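Local coordinates for uncharacterized protein YLR132C (Kluyveromyces marxianus, PDB 6PFQ) that probably trims the 3' end of U6 snRNA, as an exoribonuclease of the 2H phosphodiesterase superfamily, at residues A[28-33]-A[47-52]; A[102-107]-A[181-186]. All coordinates share one frame; numbering follows the deposited sequence. Where two conformers were deposited one is given.

Contact 1 (A[28-33]-A[47-52])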
ATOM      1  N   LEU A  28     -13.845  10.760   8.152  0.50 28.81           N
ATOM      2  CA  LEU A  28     -14.291  10.546   9.530  0.50 27.86           C
ATOM      3  C   LEU A  28     -13.509   9.420  10.203  0.50 26.57           C
ATOM      4  O   LEU A  28     -13.226   9.501  11.405  0.50 30.89           O
ATOM      5  CB  LEU A  28     -15.822  10.311   9.606  0.50 28.97           C
ATOM      6  CG  LEU A  28     -16.543   8.963   9.461  0.50 33.02           C
ATOM      7  CD1 LEU A  28     -16.465   8.055  10.714  0.50 33.91           C
ATOM      8  CD2 LEU A  28     -18.014   9.152   9.023  0.50 32.51           C
ATOM      9  N   VAL A  29     -13.124   8.378   9.462  1.00 25.94           N
ATOM     10  CA  VAL A  29     -12.335   7.313  10.082  1.00 24.50           C
ATOM     11  C   VAL A  29     -10.995   7.848  10.578  1.00 27.37           C
ATOM     12  O   VAL A  29     -10.603   7.611  11.731  1.00 28.26           O
ATOM     13  CB  VAL A  29     -12.162   6.133   9.103  1.00 27.14           C
ATOM     14  CG1 VAL A  29     -11.143   5.090   9.656  1.00 24.09           C
ATOM     15  CG2 VAL A  29     -13.542   5.482   8.860  1.00 27.44           C
ATOM     16  N   LEU A  30     -10.281   8.590   9.735  1.00 27.26           N
ATOM     17  CA  LEU A  30      -8.958   9.068  10.138  1.00 24.37           C
ATOM     18  C   LEU A  30      -9.058  10.131  11.221  1.00 26.05           C
ATOM     19  O   LEU A  30      -8.203  10.189  12.118  1.00 27.02           O
ATOM     20  CB  LEU A  30      -8.203   9.608   8.912  1.00 28.01           C
ATOM     21  CG  LEU A  30      -7.877   8.462   7.932  1.00 32.27           C
ATOM     22  CD1 LEU A  30      -7.372   8.984   6.591  1.00 35.51           C
ATOM     23  CD2 LEU A  30      -6.901   7.476   8.556  1.00 35.13           C
ATOM     24  N   LYS A  31     -10.119  10.949  11.202  1.00 27.37           N
ATOM     25  CA  LYS A  31     -10.272  11.905  12.296  1.00 24.93           C
ATOM     26  C   LYS A  31     -10.423  11.169  13.615  1.00 26.84           C
ATOM     27  O   LYS A  31      -9.825  11.548  14.630  1.00 30.63           O
ATOM     28  CB  LYS A  31     -11.445  12.853  12.038  1.00 26.18           C
ATOM     29  CG  LYS A  31     -11.545  13.910  13.110  1.00 32.87           C
ATOM     30  CD  LYS A  31     -12.452  15.082  12.710  1.00 43.80           C
ATOM     31  CE  LYS A  31     -13.804  14.624  12.282  1.00 34.73           C
ATOM     32  NZ  LYS A  31     -14.700  15.849  12.075  1.00 39.19           N
ATOM     33  N   GLY A  32     -11.146  10.059  13.588  1.00 26.16           N
ATOM     34  CA  GLY A  32     -11.378   9.313  14.803  1.00 30.98           C
ATOM     35  C   GLY A  32     -10.121   8.643  15.307  1.00 26.37           C
ATOM     36  O   GLY A  32      -9.866   8.619  16.509  1.00 29.56           O
ATOM     37  N   VAL A  33      -9.331   8.059  14.396  1.00 25.51           N
ATOM     38  CA  VAL A  33      -8.033   7.495  14.779  1.00 25.17           C
ATOM     39  C   VAL A  33      -7.146   8.570  15.383  1.00 26.02           C
ATOM     40  O   VAL A  33      -6.503   8.371  16.421  1.00 25.48           O
ATOM     41  CB  VAL A  33      -7.349   6.821  13.572  1.00 24.42           C
ATOM     42  CG1 VAL A  33      -5.928   6.339  13.992  1.00 24.25           C
ATOM     43  CG2 VAL A  33      -8.177   5.617  13.144  1.00 22.69           C
ATOM     44  N   PRO A  47      -3.766  11.949   6.283  1.00 29.05           N
ATOM     45  CA  PRO A  47      -4.597  11.183   5.334  1.00 25.35           C
ATOM     46  C   PRO A  47      -3.927  11.092   3.976  1.00 27.31           C
ATOM     47  O   PRO A  47      -3.442  12.086   3.445  1.00 28.25           O
ATOM     48  CB  PRO A  47      -5.897  12.007   5.260  1.00 31.63           C
ATOM     49  CG  PRO A  47      -5.949  12.645   6.639  1.00 31.79           C
ATOM     50  CD  PRO A  47      -4.517  13.070   6.891  1.00 29.50           C
ATOM     51  N   LEU A  48      -3.882   9.878   3.414  1.00 25.58           N
ATOM     52  CA  LEU A  48      -3.249   9.671   2.105  1.00 24.11           C
ATOM     53  C   LEU A  48      -4.191   9.899   0.930  1.00 30.02           C
ATOM     54  O   LEU A  48      -3.737   9.897  -0.229  1.00 27.76           O
ATOM     55  CB  LEU A  48      -2.690   8.235   2.010  1.00 22.88           C
ATOM     56  CG  LEU A  48      -1.480   7.986   2.910  1.00 24.39           C
ATOM     57  CD1 LEU A  48      -1.169   6.460   2.966  1.00 23.00           C
ATOM     58  CD2 LEU A  48      -0.304   8.765   2.314  1.00 25.80           C
ATOM     59  N   HIS A  49      -5.478  10.082   1.179  1.00 26.35           N
ATOM     60  CA  HIS A  49      -6.399  10.267   0.064  1.00 30.99           C
ATOM     61  C   HIS A  49      -6.618  11.731  -0.304  1.00 31.36           C
ATOM     62  O   HIS A  49      -7.350  12.016  -1.263  1.00 33.36           O
ATOM     63  CB  HIS A  49      -7.758   9.621   0.386  1.00 29.00           C
ATOM     64  CG  HIS A  49      -8.519  10.256   1.512  1.00 28.60           C
ATOM     65  ND1 HIS A  49      -8.111  10.194   2.832  1.00 30.37           N
ATOM     66  CD2 HIS A  49      -9.703  10.926   1.515  1.00 27.30           C
ATOM     67  CE1 HIS A  49      -8.995  10.821   3.592  1.00 29.61           C
ATOM     68  NE2 HIS A  49      -9.974  11.268   2.817  1.00 31.01           N
ATOM     69  N   ARG A  50      -5.974  12.654   0.392  1.00 25.86           N
ATOM     70  CA  ARG A  50      -6.210  14.077   0.158  1.00 29.04           C
ATOM     71  C   ARG A  50      -4.894  14.816   0.134  1.00 32.53           C
ATOM     72  O   ARG A  50      -3.952  14.457   0.847  1.00 32.89           O
ATOM     73  CB  ARG A  50      -7.098  14.699   1.239  1.00 34.83           C
ATOM     74  CG  ARG A  50      -8.554  14.339   1.116  1.00 42.83           C
ATOM     75  CD  ARG A  50      -9.399  15.128   2.106  1.00 40.23           C
ATOM     76  NE  ARG A  50     -10.806  14.733   2.037  1.00 37.97           N
ATOM     77  CZ  ARG A  50     -11.679  15.169   1.130  1.00 49.74           C
ATOM     78  NH1 ARG A  50     -11.296  16.030   0.190  1.00 50.12           N
ATOM     79  NH2 ARG A  50     -12.942  14.748   1.173  1.00 45.05           N
ATOM     80  N   GLY A  51      -4.829  15.852  -0.704  1.00 27.22           N
ATOM     81  CA  GLY A  51      -3.708  16.753  -0.701  1.00 27.95           C
ATOM     82  C   GLY A  51      -4.138  18.098  -0.134  1.00 33.25           C
ATOM     83  O   GLY A  51      -5.169  18.223   0.514  1.00 33.36           O
ATOM     84  N   LYS A  52      -3.354  19.121  -0.459  1.00 30.25           N
ATOM     85  CA  LYS A  52      -3.702  20.465  -0.049  1.00 34.27           C
ATOM     86  C   LYS A  52      -4.991  20.895  -0.734  1.00 38.70           C
ATOM     87  O   LYS A  52      -5.288  20.491  -1.859  1.00 39.31           O
ATOM     88  CB  LYS A  52      -2.558  21.429  -0.386  1.00 36.98           C
TER

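Contact 2 (A[102-107]-A[181-186])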
ATOM      1  N   TRP A 102      -6.693  -2.775  11.878  1.00 22.02           N
ATOM      2  CA  TRP A 102      -5.614  -1.869  11.513  1.00 19.96           C
ATOM      3  C   TRP A 102      -4.274  -2.570  11.576  1.00 22.94           C
ATOM      4  O   TRP A 102      -4.008  -3.352  12.498  1.00 22.29           O
ATOM      5  CB  TRP A 102      -5.555  -0.682  12.472  1.00 19.32           C
ATOM      6  CG  TRP A 102      -6.647   0.285  12.360  1.00 19.68           C
ATOM      7  CD1 TRP A 102      -7.480   0.679  13.391  1.00 26.29           C
ATOM      8  CD2 TRP A 102      -7.046   1.058  11.196  1.00 21.47           C
ATOM      9  NE1 TRP A 102      -8.344   1.624  12.936  1.00 22.64           N
ATOM     10  CE2 TRP A 102      -8.119   1.873  11.600  1.00 24.42           C
ATOM     11  CE3 TRP A 102      -6.608   1.127   9.861  1.00 22.24           C
ATOM     12  CZ2 TRP A 102      -8.768   2.759  10.719  1.00 25.98           C
ATOM     13  CZ3 TRP A 102      -7.233   2.027   8.984  1.00 22.03           C
ATOM     14  CH2 TRP A 102      -8.308   2.835   9.427  1.00 21.54           C
ATOM     15  N   LEU A 103      -3.411  -2.246  10.604  1.00 21.31           N
ATOM     16  CA  LEU A 103      -2.019  -2.653  10.586  1.00 20.39           C
ATOM     17  C   LEU A 103      -1.159  -1.396  10.527  1.00 20.94           C
ATOM     18  O   LEU A 103      -1.611  -0.356  10.057  1.00 20.67           O
ATOM     19  CB  LEU A 103      -1.723  -3.522   9.379  1.00 20.94           C
ATOM     20  CG  LEU A 103      -2.716  -4.688   9.173  1.00 26.43           C
ATOM     21  CD1 LEU A 103      -2.418  -5.354   7.855  1.00 20.02           C
ATOM     22  CD2 LEU A 103      -2.538  -5.695  10.298  1.00 24.14           C
ATOM     23  N   VAL A 104       0.077  -1.480  11.023  1.00 19.51           N
ATOM     24  CA  VAL A 104       1.013  -0.365  10.844  1.00 20.70           C
ATOM     25  C   VAL A 104       2.263  -0.926  10.196  1.00 22.99           C
ATOM     26  O   VAL A 104       2.872  -1.866  10.737  1.00 25.37           O
ATOM     27  CB  VAL A 104       1.353   0.372  12.148  1.00 21.85           C
ATOM     28  CG1 VAL A 104       2.289   1.567  11.807  1.00 20.85           C
ATOM     29  CG2 VAL A 104       0.040   0.897  12.849  1.00 23.12           C
ATOM     30  N   TYR A 105       2.566  -0.437   8.993  1.00 19.66           N
ATOM     31  CA  TYR A 105       3.760  -0.833   8.231  1.00 21.47           C
ATOM     32  C   TYR A 105       4.758   0.315   8.183  1.00 22.71           C
ATOM     33  O   TYR A 105       4.378   1.438   7.901  1.00 22.37           O
ATOM     34  CB  TYR A 105       3.406  -1.195   6.792  1.00 19.34           C
ATOM     35  CG  TYR A 105       2.683  -2.530   6.632  1.00 20.99           C
ATOM     36  CD1 TYR A 105       3.371  -3.726   6.759  1.00 23.16           C
ATOM     37  CD2 TYR A 105       1.313  -2.577   6.353  1.00 18.55           C
ATOM     38  CE1 TYR A 105       2.722  -4.969   6.587  1.00 25.27           C
ATOM     39  CE2 TYR A 105       0.662  -3.806   6.179  1.00 22.17           C
ATOM     40  CZ  TYR A 105       1.362  -4.978   6.309  1.00 22.39           C
ATOM     41  OH  TYR A 105       0.726  -6.174   6.140  1.00 23.97           O
ATOM     42  N   GLU A 106       6.045   0.009   8.363  1.00 22.71           N
ATOM     43  CA  GLU A 106       7.105   1.008   8.246  1.00 26.15           C
ATOM     44  C   GLU A 106       7.673   1.032   6.833  1.00 27.87           C
ATOM     45  O   GLU A 106       7.685   0.008   6.133  1.00 25.43           O
ATOM     46  CB  GLU A 106       8.212   0.694   9.230  1.00 29.55           C
ATOM     47  CG  GLU A 106       7.808   0.982  10.612  1.00 29.38           C
ATOM     48  CD  GLU A 106       8.965   0.842  11.559  1.00 33.08           C
ATOM     49  OE1 GLU A 106       9.710  -0.149  11.435  1.00 35.34           O
ATOM     50  OE2 GLU A 106       9.122   1.725  12.415  1.00 30.53           O
ATOM     51  N   ASN A 107       8.131   2.211   6.405  1.00 22.40           N
ATOM     52  CA  ASN A 107       8.841   2.300   5.134  1.00 24.24           C
ATOM     53  C   ASN A 107      10.294   1.853   5.328  1.00 25.52           C
ATOM     54  O   ASN A 107      10.685   1.408   6.412  1.00 24.83           O
ATOM     55  CB  ASN A 107       8.738   3.699   4.530  1.00 23.29           C
ATOM     56  CG  ASN A 107       9.428   4.766   5.386  1.00 22.42           C
ATOM     57  OD1 ASN A 107       9.688   4.553   6.554  1.00 23.41           O
ATOM     58  ND2 ASN A 107       9.733   5.919   4.774  1.00 25.91           N
ATOM     59  N   ASN A 181      -0.868  -1.885  18.898  1.00 26.61           N
ATOM     60  CA  ASN A 181      -1.872  -2.330  19.866  1.00 28.74           C
ATOM     61  C   ASN A 181      -2.884  -1.235  20.156  1.00 31.04           C
ATOM     62  O   ASN A 181      -4.065  -1.518  20.362  1.00 31.07           O
ATOM     63  CB  ASN A 181      -1.210  -2.774  21.179  1.00 28.96           C
ATOM     64  CG  ASN A 181      -2.243  -3.130  22.262  1.00 37.85           C
ATOM     65  OD1 ASN A 181      -2.910  -4.144  22.170  1.00 42.19           O
ATOM     66  ND2 ASN A 181      -2.404  -2.262  23.253  1.00 46.70           N
ATOM     67  N   LEU A 182      -2.429   0.013  20.230  1.00 27.13           N
ATOM     68  CA  LEU A 182      -3.328   1.109  20.562  1.00 28.74           C
ATOM     69  C   LEU A 182      -4.399   1.306  19.489  1.00 27.23           C
ATOM     70  O   LEU A 182      -5.590   1.414  19.808  1.00 30.34           O
ATOM     71  CB  LEU A 182      -2.523   2.386  20.790  1.00 25.37           C
ATOM     72  CG  LEU A 182      -3.359   3.631  21.057  1.00 27.43           C
ATOM     73  CD1 LEU A 182      -4.196   3.450  22.340  1.00 26.23           C
ATOM     74  CD2 LEU A 182      -2.461   4.894  21.091  1.00 27.41           C
ATOM     75  N   VAL A 183      -4.003   1.355  18.207  1.00 27.72           N
ATOM     76  CA  VAL A 183      -5.025   1.597  17.189  1.00 29.89           C
ATOM     77  C   VAL A 183      -5.974   0.416  17.117  1.00 32.90           C
ATOM     78  O   VAL A 183      -7.196   0.605  16.925  1.00 27.79           O
ATOM     79  CB  VAL A 183      -4.442   1.931  15.799  1.00 31.07           C
ATOM     80  CG1 VAL A 183      -3.621   3.201  15.867  1.00 28.65           C
ATOM     81  CG2 VAL A 183      -3.605   0.773  15.206  1.00 27.03           C
ATOM     82  N   ALA A 184      -5.466  -0.802  17.354  1.00 29.31           N
ATOM     83  CA  ALA A 184      -6.340  -1.973  17.313  1.00 30.80           C
ATOM     84  C   ALA A 184      -7.318  -2.000  18.490  1.00 35.15           C
ATOM     85  O   ALA A 184      -8.482  -2.382  18.330  1.00 35.78           O
ATOM     86  CB  ALA A 184      -5.490  -3.247  17.283  1.00 29.99           C
ATOM     87  N   THR A 185      -6.874  -1.626  19.679  1.00 33.26           N
ATOM     88  CA  THR A 185      -7.752  -1.749  20.846  1.00 36.17           C
ATOM     89  C   THR A 185      -8.667  -0.549  21.030  1.00 36.75           C
ATOM     90  O   THR A 185      -9.804  -0.706  21.504  1.00 37.90           O
ATOM     91  CB  THR A 185      -6.934  -1.924  22.132  1.00 35.25           C
ATOM     92  OG1 THR A 185      -6.144  -0.762  22.338  1.00 43.75           O
ATOM     93  CG2 THR A 185      -6.008  -3.082  22.041  1.00 33.67           C
ATOM     94  N   GLU A 186      -8.210   0.653  20.677  1.00 29.17           N
ATOM     95  CA  GLU A 186      -8.966   1.858  21.002  1.00 32.66           C
ATOM     96  C   GLU A 186      -9.449   2.647  19.798  1.00 29.65           C
ATOM     97  O   GLU A 186     -10.217   3.593  19.991  1.00 28.90           O
ATOM     98  CB  GLU A 186      -8.129   2.801  21.895  1.00 30.31           C
ATOM     99  CG  GLU A 186      -7.931   2.276  23.320  1.00 47.48           C
ATOM    100  CD  GLU A 186      -7.274   3.294  24.246  1.00 59.65           C
ATOM    101  OE1 GLU A 186      -7.389   4.512  23.989  1.00 62.11           O
ATOM    102  OE2 GLU A 186      -6.640   2.873  25.240  1.00 66.76           O
TER

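Contact 1 (A[28-33]-A[47-52])
Leu30 meets Pro47 and His49 through a single methyl group, and between the two segments the contact is van der Waals only. Leu30 CD1 sits over one face of the proline ring, nearest Pro47 CB (3.6 Å) and Pro47 CA (3.8 Å). The two side chains run antiparallel alongside each other rather than meeting head on. In Leu30, CG stands anti to the carbonyl carbon (chi1 -67°), and this sends the branch out from helix 20-39 toward the loop.

The same methyl also reaches the edge of the His49 imidazole. Leu30 CD1 lies near the ring plane, 3.9 Å from His49 CE1. In His49, CG sits between the backbone N and the carbonyl carbon (chi1 66°), which turns the ring toward the helix. Arg50 CG lies over one face of the imidazole, nearer the ring's edge than its centre.

The polar bonds run to residues outside the two segments. His49 NE2 is hydrogen-bonded to Asp27 OD1 and makes a weak bond to Gln23 O. Arg50 NE forms a salt bridge with the same Asp27 oxygen. Asp27 and Gln23 belong to helix 20-39. Backbone bonds of Leu48 with Phe157 and of His49 with Lys57 fix the loop that follows strand 46-47.

Leu30 also packs on Leu115 of strand 112-119. It thus lies where helix 20-39, strand 112-119 and the loop meet. The His49 side chain lies about 9 Å from that of His60, a UMP-binding residue. The chemistry implies a division of labour: Asp27 supplies a polar, directional hold on His49, while Leu30 lays a nonpolar methyl against the proline face and the imidazole edge.

Contact 2 (A[102-107]-A[181-186])
Val183 O, near the end of helix 169-186, accepts a hydrogen bond from Ser188 OG and also faces the Trp102 ring edge. Ser188 OG bonds to Ala184 O as well. From across the contact the edge of the Trp102 indole comes up, with CD1 3.5 Å from Val183 O and the oxygen near the ring plane. On the same five-membered ring, Trp102 NE1 is hydrogen-bonded to Ala187 O, which helps to fix the rotation of the indole.

The side chains of Trp102 and Val183 cross at about a right angle. Val183 CG2 lies 3.7 Å from Trp102 CB. With Trp102 CG anti to its carbonyl carbon (chi1 -71°), the indole extends past this methyl. Val104 CG2 is more distant, 4.3 Å from Val183 CG2. This is helix-on-sheet packing in the 2H phosphodiesterase fold, with strand 102-106 paired antiparallel to strand 112-119. Trp102 and Val104 turn toward the helix. Leu103, between them, points away. Tyr105, the next residue after Val104, stacks on His154, a UMP-binding residue.

Within the helix, Asn181 O accepts from Thr185 N at 2.9 Å and from Thr185 OG1 at 3.0 Å. These donors arrive from opposite faces of its carbonyl plane.

How the contacts relate
Both contacts are buried, and each is carried by three residues. They share helix 20-39 as a neighbour: contact 1 uses it directly, whereas in contact 2 it packs against the Trp102 indole from outside the two segments. The contacts meet there, with Val29 CG1 3.5 Å and Val33 CG2 3.8 Å from Trp102 CZ2. Leu115 of strand 112-119 touches both Leu30 and Trp102. The elements joined differ: contact 1 links a helix to the end of a short strand and the loop after it, contact 2 a strand to a helix end. Their polar chemistry differs accordingly. A carboxylate holds the loop imidazole in contact 1, while around Trp102 and Val183 main-chain carbonyls are the acceptors.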